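Local coordinates for protein putative thioesterase II (Thermobifida fusca, PDB 3BBJ) that probably hydrolyses acyl-CoA or related acyl thioesters as a double hot-dog thioesterase, at residues T6-A11 and P28-G33; A35-Y40 and L195-D200; H55-S60 and W222-I227; T86-Q91 and L106-L111. All blocks are in the same frame, centred on the assembly; numbering follows the deposited sequence.

Interaction 1. Residues T6-A11 and P28-G33; sequences TRFDSA and PGYLIG
Tyr30 reaches its ring and hydroxyl under the short helix 7-11, overlapping Arg7, Phe8 and Ala11. The hydroxyl end goes deepest: Tyr30 OH lies 3.4 Å from Phe8 CA, against the helix backbone, and near the edge of the Phe8 ring, close to that ring's plane. The two aromatic side chains cross at about a right angle, and the hydroxyl, not the tyrosine ring, makes the approach. Further back on the ring, Tyr30 CE1 takes the methyl of Ala11, with Ala11 CB at 3.6 Å. Arg7 runs past Tyr30 in the opposite direction. Its CG stands anti to the backbone N (chi1 -167°) and the chain stays extended to NE, which carries the guanidinium past the tyrosine ring to Gly29, where Arg7 NH2 lies 3.8 Å from Gly29 CA. Guanidinium and ring planes are 69° apart, and the group's charge is answered elsewhere, by salt bridges to Asp27 and Asp144. No hydrogen bond joins the two segments; the contact is made by van der Waals packing. At the start of the helix Thr6 is the N-cap, its OG1 accepting a weak bond from Asp9 N. Tyr30 also stacks on Tyr40 and touches Leu197 of helix 191-198. A short N-terminal helix is thus pinned to the loop between strand 21-26 and helix 38-51, the long helix of the N-terminal hot-dog domain.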
loop_
_atom_site.group_PDB
_atom_site.type_symbol
_atom_site.label_atom_id
_atom_site.label_comp_id
_atom_site.label_asym_id
_atom_site.label_seq_id
_atom_site.Cartn_x
_atom_site.Cartn_y
_atom_site.Cartn_z
ATOM N N THR A 6 -1.481 -27.557 12.596
ATOM C CA THR A 6 -0.195 -27.229 11.993
ATOM C C THR A 6 0.497 -26.312 12.994
ATOM O O THR A 6 -0.177 -25.656 13.823
ATOM C CB THR A 6 -0.344 -26.441 10.669
ATOM O OG1 THR A 6 -0.962 -25.167 10.922
ATOM C CG2 THR A 6 -1.167 -27.215 9.646
ATOM N N ARG A 7 1.826 -26.260 12.933
ATOM C CA ARG A 7 2.607 -25.368 13.819
ATOM C C ARG A 7 2.093 -23.908 13.810
ATOM O O ARG A 7 2.035 -23.253 14.835
ATOM C CB ARG A 7 4.081 -25.353 13.408
ATOM C CG ARG A 7 4.977 -24.719 14.438
ATOM C CD ARG A 7 6.296 -24.303 13.870
ATOM N NE ARG A 7 7.114 -23.718 14.935
ATOM C CZ ARG A 7 8.118 -24.335 15.560
ATOM N NH1 ARG A 7 8.517 -25.557 15.214
ATOM N NH2 ARG A 7 8.759 -23.697 16.524
ATOM N N PHE A 8 1.737 -23.425 12.631
ATOM C CA PHE A 8 1.178 -22.083 12.437
ATOM C C PHE A 8 -0.082 -21.835 13.250
ATOM O O PHE A 8 -0.232 -20.768 13.850
ATOM C CB PHE A 8 0.859 -21.909 10.957
ATOM C CG PHE A 8 0.274 -20.563 10.594
ATOM C CD1 PHE A 8 1.099 -19.467 10.413
ATOM C CD2 PHE A 8 -1.097 -20.420 10.358
ATOM C CE1 PHE A 8 0.564 -18.227 10.032
ATOM C CE2 PHE A 8 -1.636 -19.182 9.984
ATOM C CZ PHE A 8 -0.797 -18.095 9.821
ATOM N N ASP A 9 -1.003 -22.799 13.240
ATOM C CA ASP A 9 -2.254 -22.672 14.021
ATOM C C ASP A 9 -1.944 -22.411 15.504
ATOM O O ASP A 9 -2.531 -21.536 16.131
ATOM C CB ASP A 9 -3.117 -23.933 13.902
ATOM C CG ASP A 9 -3.804 -24.062 12.545
ATOM O OD1 ASP A 9 -3.951 -23.030 11.849
ATOM O OD2 ASP A 9 -4.215 -25.204 12.186
ATOM N N SER A 10 -1.014 -23.183 16.047
ATOM C CA SER A 10 -0.592 -23.031 17.435
ATOM C C SER A 10 0.197 -21.746 17.657
ATOM O O SER A 10 -0.071 -20.987 18.597
ATOM C CB SER A 10 0.274 -24.233 17.853
ATOM O OG SER A 10 0.949 -23.994 19.081
ATOM N N ALA A 11 1.171 -21.516 16.785
ATOM C CA ALA A 11 2.045 -20.349 16.866
ATOM C C ALA A 11 1.343 -18.983 16.763
ATOM O O ALA A 11 1.841 -17.993 17.293
ATOM C CB ALA A 11 3.131 -20.438 15.786
ATOM N N PRO A 28 9.660 -18.591 18.461
ATOM C CA PRO A 28 11.020 -18.322 17.974
ATOM C C PRO A 28 11.385 -19.064 16.678
ATOM O O PRO A 28 12.416 -18.766 16.059
ATOM C CB PRO A 28 11.905 -18.783 19.135
ATOM C CG PRO A 28 11.080 -19.746 19.889
ATOM C CD PRO A 28 9.670 -19.291 19.760
ATOM N N GLY A 29 10.568 -20.048 16.307
ATOM C CA GLY A 29 10.708 -20.740 15.028
ATOM C C GLY A 29 10.509 -19.820 13.819
ATOM O O GLY A 29 10.870 -20.180 12.698
ATOM N N TYR A 30 9.928 -18.639 14.049
ATOM C CA TYR A 30 9.676 -17.663 12.977
ATOM C C TYR A 30 10.698 -16.535 12.988
ATOM O O TYR A 30 10.504 -15.497 12.335
ATOM C CB TYR A 30 8.244 -17.125 13.069
ATOM C CG TYR A 30 7.210 -18.197 12.748
ATOM C CD1 TYR A 30 6.754 -19.061 13.736
ATOM C CD2 TYR A 30 6.740 -18.382 11.450
ATOM C CE1 TYR A 30 5.828 -20.051 13.451
ATOM C CE2 TYR A 30 5.810 -19.380 11.154
ATOM C CZ TYR A 30 5.367 -20.213 12.165
ATOM O OH TYR A 30 4.458 -21.208 11.913
ATOM N N LEU A 31 11.808 -16.758 13.704
ATOM C CA LEU A 31 12.881 -15.779 13.770
ATOM C C LEU A 31 13.641 -15.865 12.473
ATOM O O LEU A 31 13.816 -16.951 11.919
ATOM C CB LEU A 31 13.829 -16.046 14.943
ATOM C CG LEU A 31 13.359 -15.729 16.369
ATOM C CD1 LEU A 31 14.352 -16.327 17.364
ATOM C CD2 LEU A 31 13.179 -14.229 16.638
ATOM N N ILE A 32 14.059 -14.706 11.988
ATOM C CA ILE A 32 14.900 -14.617 10.812
ATOM C C ILE A 32 16.308 -14.116 11.214
ATOM O O ILE A 32 16.966 -13.426 10.463
ATOM C CB ILE A 32 14.266 -13.654 9.760
ATOM C CG1 ILE A 32 14.039 -12.261 10.342
ATOM C CG2 ILE A 32 12.974 -14.185 9.256
ATOM C CD1 ILE A 32 13.694 -11.226 9.288
ATOM N N GLY A 33 16.773 -14.500 12.385
ATOM C CA GLY A 33 17.944 -13.885 12.990
ATOM C C GLY A 33 17.552 -13.569 14.416
ATOM O O GLY A 33 17.082 -14.462 15.128
#

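Interaction 2. Residues A35-Y40 and L195-D200; sequences AMNGGY and LPLAVD
Asn37 and Asp200 pass each other in opposite directions, their amide and carboxylate planes only 23° apart. This places Asn37 ND2 for a hydrogen bond to the backbone oxygen Asp200 O, 3.1 Å away, with the acceptor nearly in the amide plane. The carboxylate meanwhile reaches the start of helix 38-51, where Asp200 OD2 accepts from Gly39 N at 3.0 Å through its anti lone pair. The N-H to oxygen angle of 137° makes that bond rather bent. Asp200 CG lies anti to the backbone N (chi1 -165°), turning OD2 to the helix while OD1 is held by Gln266. Asn37 is also the N-cap of helix 38-51: the other end of its amide, OD1, accepts from Tyr40 N at 3.0 Å. In hot-dog domains a long central helix is wrapped by a curved antiparallel sheet; here the beginning of the N-terminal domain's helix, 38-51, meets helix 191-198 of the C-terminal half. Leu197 crosses the amide obliquely and brings CD1 to 3.1 Å from Asn37 OD1, a tight approach. Gly39 allows very close backbones, its CA 3.9 Å from Leu197 CA and 3.4 Å from Pro196 O. Beyond it Tyr40 turns away, to bond through its hydroxyl to Ala11 and Asp27, while Pro196 and Leu197 also touch Thr43, further along helix 38-51.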
loop_
_atom_site.group_PDB
_atom_site.type_symbol
_atom_site.label_atom_id
_atom_site.label_comp_id
_atom_site.label_asym_id
_atom_site.label_seq_id
_atom_site.Cartn_x
_atom_site.Cartn_y
_atom_site.Cartn_z
ATOM N N ALA A 35 15.365 -11.005 15.085
ATOM C CA ALA A 35 14.013 -10.445 15.005
ATOM C C ALA A 35 13.038 -11.453 14.423
ATOM O O ALA A 35 13.405 -12.303 13.629
ATOM C CB ALA A 35 14.005 -9.165 14.176
HETATM N N MSE A 36 11.783 -11.337 14.827
HETATM C CA MSE A 36 10.704 -12.119 14.227
HETATM C C MSE A 36 10.368 -11.654 12.816
HETATM O O MSE A 36 10.383 -10.465 12.506
HETATM C CB MSE A 36 9.465 -11.970 15.073
HETATM C CG MSE A 36 9.603 -12.586 16.429
HETATM SE SE MSE A 36 9.360 -14.468 16.252
HETATM C CE MSE A 36 10.093 -14.917 17.850
ATOM N N ASN A 37 10.045 -12.604 11.956
ATOM C CA ASN A 37 9.543 -12.287 10.616
ATOM C C ASN A 37 8.286 -11.376 10.724
ATOM O O ASN A 37 7.403 -11.601 11.578
ATOM C CB ASN A 37 9.234 -13.589 9.870
ATOM C CG ASN A 37 8.383 -13.370 8.628
ATOM O OD1 ASN A 37 7.156 -13.505 8.676
ATOM N ND2 ASN A 37 9.027 -13.029 7.518
ATOM N N GLY A 38 8.229 -10.347 9.867
ATOM C CA GLY A 38 7.155 -9.367 9.876
ATOM C C GLY A 38 5.782 -9.958 9.580
ATOM O O GLY A 38 4.802 -9.617 10.242
ATOM N N GLY A 39 5.712 -10.848 8.596
ATOM C CA GLY A 39 4.461 -11.497 8.224
ATOM C C GLY A 39 3.821 -12.291 9.348
ATOM O O GLY A 39 2.590 -12.383 9.441
ATOM N N TYR A 40 4.655 -12.878 10.195
ATOM C CA TYR A 40 4.158 -13.621 11.349
ATOM C C TYR A 40 3.465 -12.683 12.343
ATOM O O TYR A 40 2.418 -13.018 12.881
ATOM C CB TYR A 40 5.308 -14.414 12.007
ATOM C CG TYR A 40 4.944 -15.043 13.343
ATOM C CD1 TYR A 40 4.047 -16.100 13.421
ATOM C CD2 TYR A 40 5.498 -14.559 14.528
ATOM C CE1 TYR A 40 3.721 -16.655 14.639
ATOM C CE2 TYR A 40 5.176 -15.109 15.748
ATOM C CZ TYR A 40 4.291 -16.155 15.808
ATOM O OH TYR A 40 3.996 -16.704 17.045
ATOM N N LEU A 195 -2.360 -15.710 4.558
ATOM C CA LEU A 195 -2.012 -14.676 3.571
ATOM C C LEU A 195 -1.068 -13.595 4.129
ATOM O O LEU A 195 -0.066 -13.272 3.491
ATOM C CB LEU A 195 -3.274 -14.066 2.933
ATOM C CG LEU A 195 -4.062 -15.000 1.995
ATOM C CD1 LEU A 195 -5.264 -14.327 1.397
ATOM C CD2 LEU A 195 -3.165 -15.524 0.876
ATOM N N PRO A 196 -1.360 -13.053 5.325
ATOM C CA PRO A 196 -0.457 -12.021 5.875
ATOM C C PRO A 196 0.989 -12.484 6.085
ATOM O O PRO A 196 1.933 -11.666 5.971
ATOM C CB PRO A 196 -1.118 -11.611 7.200
ATOM C CG PRO A 196 -2.172 -12.662 7.493
ATOM C CD PRO A 196 -2.527 -13.327 6.191
ATOM N N LEU A 197 1.186 -13.773 6.377
ATOM C CA LEU A 197 2.543 -14.329 6.439
ATOM C C LEU A 197 3.091 -14.561 5.035
ATOM O O LEU A 197 4.246 -14.228 4.741
ATOM C CB LEU A 197 2.591 -15.651 7.233
ATOM C CG LEU A 197 3.937 -16.414 7.251
ATOM C CD1 LEU A 197 5.069 -15.538 7.724
ATOM C CD2 LEU A 197 3.868 -17.644 8.120
ATOM N N ALA A 198 2.263 -15.145 4.181
ATOM C CA ALA A 198 2.633 -15.459 2.794
ATOM C C ALA A 198 3.211 -14.265 2.052
ATOM O O ALA A 198 4.228 -14.383 1.393
ATOM C CB ALA A 198 1.430 -16.010 2.051
ATOM N N VAL A 199 2.593 -13.100 2.188
ATOM C CA VAL A 199 3.034 -11.905 1.470
ATOM C C VAL A 199 4.455 -11.472 1.869
ATOM O O VAL A 199 5.093 -10.710 1.140
ATOM C CB VAL A 199 2.060 -10.692 1.689
ATOM C CG1 VAL A 199 0.634 -11.060 1.393
ATOM C CG2 VAL A 199 2.134 -10.181 3.095
ATOM N N ASP A 200 4.907 -11.916 3.044
ATOM C CA ASP A 200 6.245 -11.612 3.568
ATOM C C ASP A 200 7.059 -12.879 3.800
ATOM O O ASP A 200 8.003 -12.867 4.583
ATOM C CB ASP A 200 6.156 -10.855 4.911
ATOM C CG ASP A 200 7.489 -10.205 5.311
ATOM O OD1 ASP A 200 8.221 -9.701 4.428
ATOM O OD2 ASP A 200 7.800 -10.172 6.511
#

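Interaction 3. Residues H55-S60 and W222-I227; sequences HLHAVS and WHLRAI
Strands 57-60 and 222-224 run antiparallel but splayed, their axes 128° apart, with Ser60 and His223 as a non-hydrogen-bonded pair and Leu224 N giving a 3.0 Å bond to Val59 O. That donor sits above the carbonyl plane, 35° out of it, and the same oxygen receives a CA-H contact from His223. On the face carrying the paired residues, Ser60 OG donates to His223 ND1 at 3.0 Å. The hydroxyl approaches the edge of the imidazole from a position tilted 20° out of the ring plane, and its bond identifies ND1 as an acceptor. On the other side of the strand pair Leu224 points at strand 57-60: its CB lies 3.3 Å from Ala58 O, and its CD2 branch touches His57 CB. Ile227 brings the end of its side chain near, laying CD1 over one face of the His57 ring in a CH-pi contact, 3.5 Å from the centroid, while Leu56 CB covers the opposite face. The ring is further fixed by His57 ND1, which is bonded to Leu111 N. A water bridges Ala58 O and Trp222 O, donating to both; it also rests over the centre of one face of the Trp222 ring. Arg225 leaves the contact for Asp248 of the second subunit. Val59 and Ser60 both face Ala107 in a classic beta bulge, and the strand pairing joins the sheets of the N- and C-terminal hot-dog domains, as in double hot-dog thioesterases.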
loop_
_atom_site.group_PDB
_atom_site.type_symbol
_atom_site.label_atom_id
_atom_site.label_comp_id
_atom_site.label_asym_id
_atom_site.label_seq_id
_atom_site.Cartn_x
_atom_site.Cartn_y
_atom_site.Cartn_z
ATOM N N HIS A 55 -17.344 -8.277 10.638
ATOM C CA HIS A 55 -17.109 -8.790 9.299
ATOM C C HIS A 55 -16.017 -9.846 9.332
ATOM O O HIS A 55 -15.164 -9.850 10.226
ATOM C CB HIS A 55 -16.738 -7.651 8.371
ATOM C CG HIS A 55 -17.776 -6.578 8.311
ATOM N ND1 HIS A 55 -19.008 -6.769 7.730
ATOM C CD2 HIS A 55 -17.763 -5.302 8.759
ATOM C CE1 HIS A 55 -19.711 -5.654 7.823
ATOM N NE2 HIS A 55 -18.978 -4.746 8.444
ATOM N N LEU A 56 -16.034 -10.723 8.335
ATOM C CA LEU A 56 -15.203 -11.920 8.350
ATOM C C LEU A 56 -13.772 -11.763 7.845
ATOM O O LEU A 56 -12.906 -12.537 8.260
ATOM C CB LEU A 56 -15.887 -13.043 7.558
ATOM C CG LEU A 56 -17.234 -13.530 8.107
ATOM C CD1 LEU A 56 -17.728 -14.756 7.318
ATOM C CD2 LEU A 56 -17.152 -13.863 9.605
ATOM N N HIS A 57 -13.522 -10.773 6.980
ATOM C CA HIS A 57 -12.241 -10.695 6.243
ATOM C C HIS A 57 -11.507 -9.394 6.322
ATOM O O HIS A 57 -12.111 -8.336 6.379
ATOM C CB HIS A 57 -12.478 -10.962 4.756
ATOM C CG HIS A 57 -13.288 -12.181 4.503
ATOM N ND1 HIS A 57 -14.478 -12.152 3.814
ATOM C CD2 HIS A 57 -13.120 -13.455 4.920
ATOM C CE1 HIS A 57 -14.990 -13.369 3.775
ATOM N NE2 HIS A 57 -14.187 -14.178 4.442
ATOM N N ALA A 58 -10.187 -9.509 6.249
ATOM C CA ALA A 58 -9.270 -8.370 6.233
ATOM C C ALA A 58 -9.042 -7.992 4.770
ATOM O O ALA A 58 -8.230 -8.621 4.076
ATOM C CB ALA A 58 -7.968 -8.757 6.896
ATOM N N VAL A 59 -9.770 -6.976 4.303
ATOM C CA VAL A 59 -9.759 -6.610 2.879
ATOM C C VAL A 59 -8.637 -5.649 2.505
ATOM O O VAL A 59 -8.065 -5.776 1.414
ATOM C CB VAL A 59 -11.147 -6.122 2.416
ATOM C CG1 VAL A 59 -11.074 -5.514 1.034
ATOM C CG2 VAL A 59 -12.123 -7.326 2.425
ATOM N N SER A 60 -8.328 -4.693 3.388
ATOM C CA SER A 60 -7.117 -3.873 3.233
ATOM C C SER A 60 -6.459 -3.738 4.584
ATOM O O SER A 60 -7.095 -3.321 5.544
ATOM C CB SER A 60 -7.401 -2.477 2.675
ATOM O OG SER A 60 -8.198 -2.557 1.514
ATOM N N TRP A 222 -1.420 -4.610 2.139
ATOM C CA TRP A 222 -1.847 -5.684 1.260
ATOM C C TRP A 222 -3.386 -5.818 1.212
ATOM O O TRP A 222 -4.094 -5.510 2.161
ATOM C CB TRP A 222 -1.151 -7.003 1.627
ATOM C CG TRP A 222 -1.785 -7.741 2.739
ATOM C CD1 TRP A 222 -1.511 -7.612 4.060
ATOM C CD2 TRP A 222 -2.800 -8.743 2.636
ATOM N NE1 TRP A 222 -2.292 -8.460 4.793
ATOM C CE2 TRP A 222 -3.107 -9.159 3.947
ATOM C CE3 TRP A 222 -3.490 -9.320 1.566
ATOM C CZ2 TRP A 222 -4.071 -10.130 4.220
ATOM C CZ3 TRP A 222 -4.444 -10.277 1.832
ATOM C CH2 TRP A 222 -4.722 -10.682 3.151
ATOM N N HIS A 223 -3.883 -6.249 0.069
ATOM C CA HIS A 223 -5.316 -6.321 -0.161
ATOM C C HIS A 223 -5.772 -7.737 -0.513
ATOM O O HIS A 223 -5.148 -8.411 -1.336
ATOM C CB HIS A 223 -5.682 -5.381 -1.314
ATOM C CG HIS A 223 -5.228 -3.973 -1.113
ATOM N ND1 HIS A 223 -5.724 -3.172 -0.109
ATOM C CD2 HIS A 223 -4.357 -3.207 -1.806
ATOM C CE1 HIS A 223 -5.166 -1.978 -0.182
ATOM N NE2 HIS A 223 -4.329 -1.973 -1.201
ATOM N N LEU A 224 -6.870 -8.160 0.100
ATOM C CA LEU A 224 -7.490 -9.458 -0.166
ATOM C C LEU A 224 -8.518 -9.229 -1.254
ATOM O O LEU A 224 -9.424 -8.433 -1.052
ATOM C CB LEU A 224 -8.209 -9.985 1.073
ATOM C CG LEU A 224 -8.892 -11.347 0.927
ATOM C CD1 LEU A 224 -7.854 -12.426 0.618
ATOM C CD2 LEU A 224 -9.682 -11.676 2.185
ATOM N N ARG A 225 -8.399 -9.951 -2.374
ATOM C CA ARG A 225 -9.219 -9.720 -3.561
ATOM C C ARG A 225 -10.268 -10.790 -3.881
ATOM O O ARG A 225 -11.246 -10.520 -4.588
ATOM C CB ARG A 225 -8.293 -9.576 -4.766
ATOM C CG ARG A 225 -7.248 -8.433 -4.645
ATOM C CD ARG A 225 -7.862 -7.119 -4.189
ATOM N NE ARG A 225 -9.078 -6.777 -4.946
ATOM C CZ ARG A 225 -9.099 -6.237 -6.168
ATOM N NH1 ARG A 225 -7.975 -5.965 -6.823
ATOM N NH2 ARG A 225 -10.263 -5.961 -6.743
ATOM N N ALA A 226 -10.020 -12.004 -3.401
ATOM C CA ALA A 226 -10.905 -13.155 -3.570
ATOM C C ALA A 226 -10.613 -14.105 -2.418
ATOM O O ALA A 226 -9.550 -14.026 -1.793
ATOM C CB ALA A 226 -10.631 -13.855 -4.890
ATOM N N ILE A 227 -11.574 -14.976 -2.120
ATOM C CA ILE A 227 -11.446 -15.961 -1.070
ATOM C C ILE A 227 -10.809 -17.198 -1.697
ATOM O O ILE A 227 -11.420 -17.827 -2.561
ATOM C CB ILE A 227 -12.824 -16.337 -0.491
ATOM C CG1 ILE A 227 -13.525 -15.101 0.115
ATOM C CG2 ILE A 227 -12.684 -17.462 0.534
ATOM C CD1 ILE A 227 -12.846 -14.490 1.347
HETATM O O HOH W 1 -5.783 -7.062 4.049
#

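Interaction 4. Residues T86-Q91 and L106-L111; sequences TVTTVQ and LATATL. With EDO (1,2-ethanediol), chain G.
Thr108 holds OG1 between its backbone N and carbonyl carbon (chi1 82°), which swings the hydroxyl across to the facing strand, where it donates to Thr88 O at 2.8 Å. It arrives in the carbonyl plane, on a lone pair. Thr108 N gives the same oxygen a second bond, of 2.9 Å, from 40° above that plane, so one carbonyl is gripped by both the backbone and the side chain of a single residue. Thr108 OG1 is also bonded to Ser53, and Thr88 turns its own hydroxyl to Asp54. Thr88 N returns a bond to Thr108 O, and Val90 and Leu106 exchange another pair, the regular ladder of the antiparallel hairpin 88-96/99-109 in the N-terminal hot-dog sheet. Val90 and Leu106 lie on the face turned to the central helix, where both touch Ala49. Thr89 and Ala107 form the non-hydrogen-bonded pair between, with side chains on the other face, and Thr89 packs on His66 of the second subunit. Val87 CG1 packs 3.9 Å from Ala107 CB, and CG2 lies near Ala109 CB. At the open end the pairing gives way to a water, which donates to Thr86 O at 2.6 Å and accepts from Thr110 N. A 1,2-ethanediol molecule, probably from the crystallisation liquor, takes bonds at its O1 from Thr86 N and Val87 N, the latter 3.3 Å long.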
loop_
_atom_site.group_PDB
_atom_site.type_symbol
_atom_site.label_atom_id
_atom_site.label_comp_id
_atom_site.label_asym_id
_atom_site.label_seq_id
_atom_site.Cartn_x
_atom_site.Cartn_y
_atom_site.Cartn_z
ATOM N N THR A 86 -20.888 -2.453 5.505
ATOM C CA THR A 86 -20.017 -3.116 4.545
ATOM C C THR A 86 -18.582 -3.207 5.046
ATOM O O THR A 86 -17.989 -4.270 4.932
ATOM C CB THR A 86 -20.057 -2.422 3.162
ATOM O OG1 THR A 86 -21.377 -2.531 2.629
ATOM C CG2 THR A 86 -19.078 -3.077 2.166
ATOM N N VAL A 87 -18.041 -2.112 5.592
ATOM C CA VAL A 87 -16.641 -2.064 6.082
ATOM C C VAL A 87 -16.527 -1.637 7.555
ATOM O O VAL A 87 -17.107 -0.645 7.958
ATOM C CB VAL A 87 -15.761 -1.097 5.197
ATOM C CG1 VAL A 87 -14.328 -0.982 5.715
ATOM C CG2 VAL A 87 -15.741 -1.559 3.757
ATOM N N THR A 88 -15.790 -2.417 8.353
ATOM C CA THR A 88 -15.487 -2.088 9.763
ATOM C C THR A 88 -13.970 -2.034 9.924
ATOM O O THR A 88 -13.270 -3.004 9.661
ATOM C CB THR A 88 -16.069 -3.112 10.767
ATOM O OG1 THR A 88 -17.496 -3.014 10.772
ATOM C CG2 THR A 88 -15.576 -2.847 12.184
ATOM N N THR A 89 -13.477 -0.901 10.390
ATOM C CA THR A 89 -12.048 -0.655 10.453
ATOM C C THR A 89 -11.505 -0.685 11.883
ATOM O O THR A 89 -11.983 0.050 12.753
ATOM C CB THR A 89 -11.746 0.660 9.741
ATOM O OG1 THR A 89 -12.198 0.518 8.394
ATOM C CG2 THR A 89 -10.237 0.982 9.735
ATOM N N VAL A 90 -10.507 -1.552 12.087
ATOM C CA VAL A 90 -9.892 -1.813 13.388
ATOM C C VAL A 90 -8.384 -1.488 13.395
ATOM O O VAL A 90 -7.631 -1.869 12.498
ATOM C CB VAL A 90 -10.105 -3.326 13.825
ATOM C CG1 VAL A 90 -9.616 -3.587 15.282
ATOM C CG2 VAL A 90 -11.577 -3.739 13.673
ATOM N N GLN A 91 -7.963 -0.758 14.419
ATOM C CA GLN A 91 -6.555 -0.480 14.674
ATOM C C GLN A 91 -6.067 -1.474 15.733
ATOM O O GLN A 91 -6.744 -1.724 16.751
ATOM C CB GLN A 91 -6.400 0.954 15.151
ATOM C CG GLN A 91 -5.014 1.435 15.480
ATOM C CD GLN A 91 -5.023 2.932 15.793
ATOM O OE1 GLN A 91 -4.849 3.344 16.945
ATOM N NE2 GLN A 91 -5.292 3.749 14.775
ATOM N N LEU A 106 -6.829 -2.173 9.671
ATOM C CA LEU A 106 -7.409 -3.139 8.769
ATOM C C LEU A 106 -8.836 -2.788 8.452
ATOM O O LEU A 106 -9.663 -2.624 9.358
ATOM C CB LEU A 106 -7.349 -4.567 9.364
ATOM C CG LEU A 106 -5.967 -5.231 9.545
ATOM C CD1 LEU A 106 -5.242 -4.687 10.770
ATOM C CD2 LEU A 106 -6.086 -6.734 9.649
ATOM N N ALA A 107 -9.112 -2.658 7.152
ATOM C CA ALA A 107 -10.466 -2.489 6.669
ATOM C C ALA A 107 -10.980 -3.911 6.550
ATOM O O ALA A 107 -10.465 -4.694 5.734
ATOM C CB ALA A 107 -10.495 -1.778 5.311
ATOM N N THR A 108 -11.969 -4.254 7.381
ATOM C CA THR A 108 -12.577 -5.581 7.332
ATOM C C THR A 108 -13.945 -5.480 6.692
ATOM O O THR A 108 -14.665 -4.491 6.876
ATOM C CB THR A 108 -12.720 -6.256 8.722
ATOM O OG1 THR A 108 -13.888 -5.765 9.379
ATOM C CG2 THR A 108 -11.473 -6.013 9.602
ATOM N N ALA A 109 -14.272 -6.507 5.920
ATOM C CA ALA A 109 -15.555 -6.621 5.240
ATOM C C ALA A 109 -15.804 -8.125 5.048
ATOM O O ALA A 109 -15.008 -8.940 5.487
ATOM C CB ALA A 109 -15.523 -5.898 3.910
ATOM N N THR A 110 -16.914 -8.486 4.421
ATOM C CA THR A 110 -17.219 -9.883 4.161
ATOM C C THR A 110 -17.349 -10.053 2.669
ATOM O O THR A 110 -18.294 -9.586 2.084
ATOM C CB THR A 110 -18.522 -10.326 4.877
ATOM O OG1 THR A 110 -18.351 -10.154 6.290
ATOM C CG2 THR A 110 -18.863 -11.812 4.571
ATOM N N LEU A 111 -16.379 -10.713 2.059
ATOM C CA LEU A 111 -16.399 -10.949 0.631
ATOM C C LEU A 111 -17.279 -12.144 0.284
ATOM O O LEU A 111 -17.473 -13.039 1.101
ATOM C CB LEU A 111 -14.994 -11.233 0.123
ATOM C CG LEU A 111 -13.928 -10.153 0.305
ATOM C CD1 LEU A 111 -12.640 -10.623 -0.366
ATOM C CD2 LEU A 111 -14.425 -8.838 -0.259
HETATM C C1 EDO G . -20.623 1.429 4.454
HETATM O O1 EDO G . -19.914 0.543 5.338
HETATM C C2 EDO G . -22.105 1.031 4.309
HETATM O O2 EDO G . -22.487 0.648 2.975
HETATM O O HOH W 2 -18.992 -6.414 3.844
#

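Interactions 1 and 2 lie about 10 Å apart between centres and touch directly: Tyr40 OH meets Ala11 O at 2.5 Å, and Tyr30 O meets Asn37 N at 3.0 Å, both probable hydrogen bonds. Interaction 2 hands on to interaction 3 through hydrophobic packing, with Leu195 CB 3.7 Å from Trp222 CH2. Interactions 3 and 4, about 8 Å apart between centres, share neighbouring strands 57-65 and 99-109, with a probable hydrogen bond from Ala107 N to Ser60 O, 2.7 Å, and both touch the second subunit. Interactions 2 and 3 each link the N- and C-terminal halves, one through helices and one through strands. Interactions 1 and 4 are farthest apart, about 26 Å between centres.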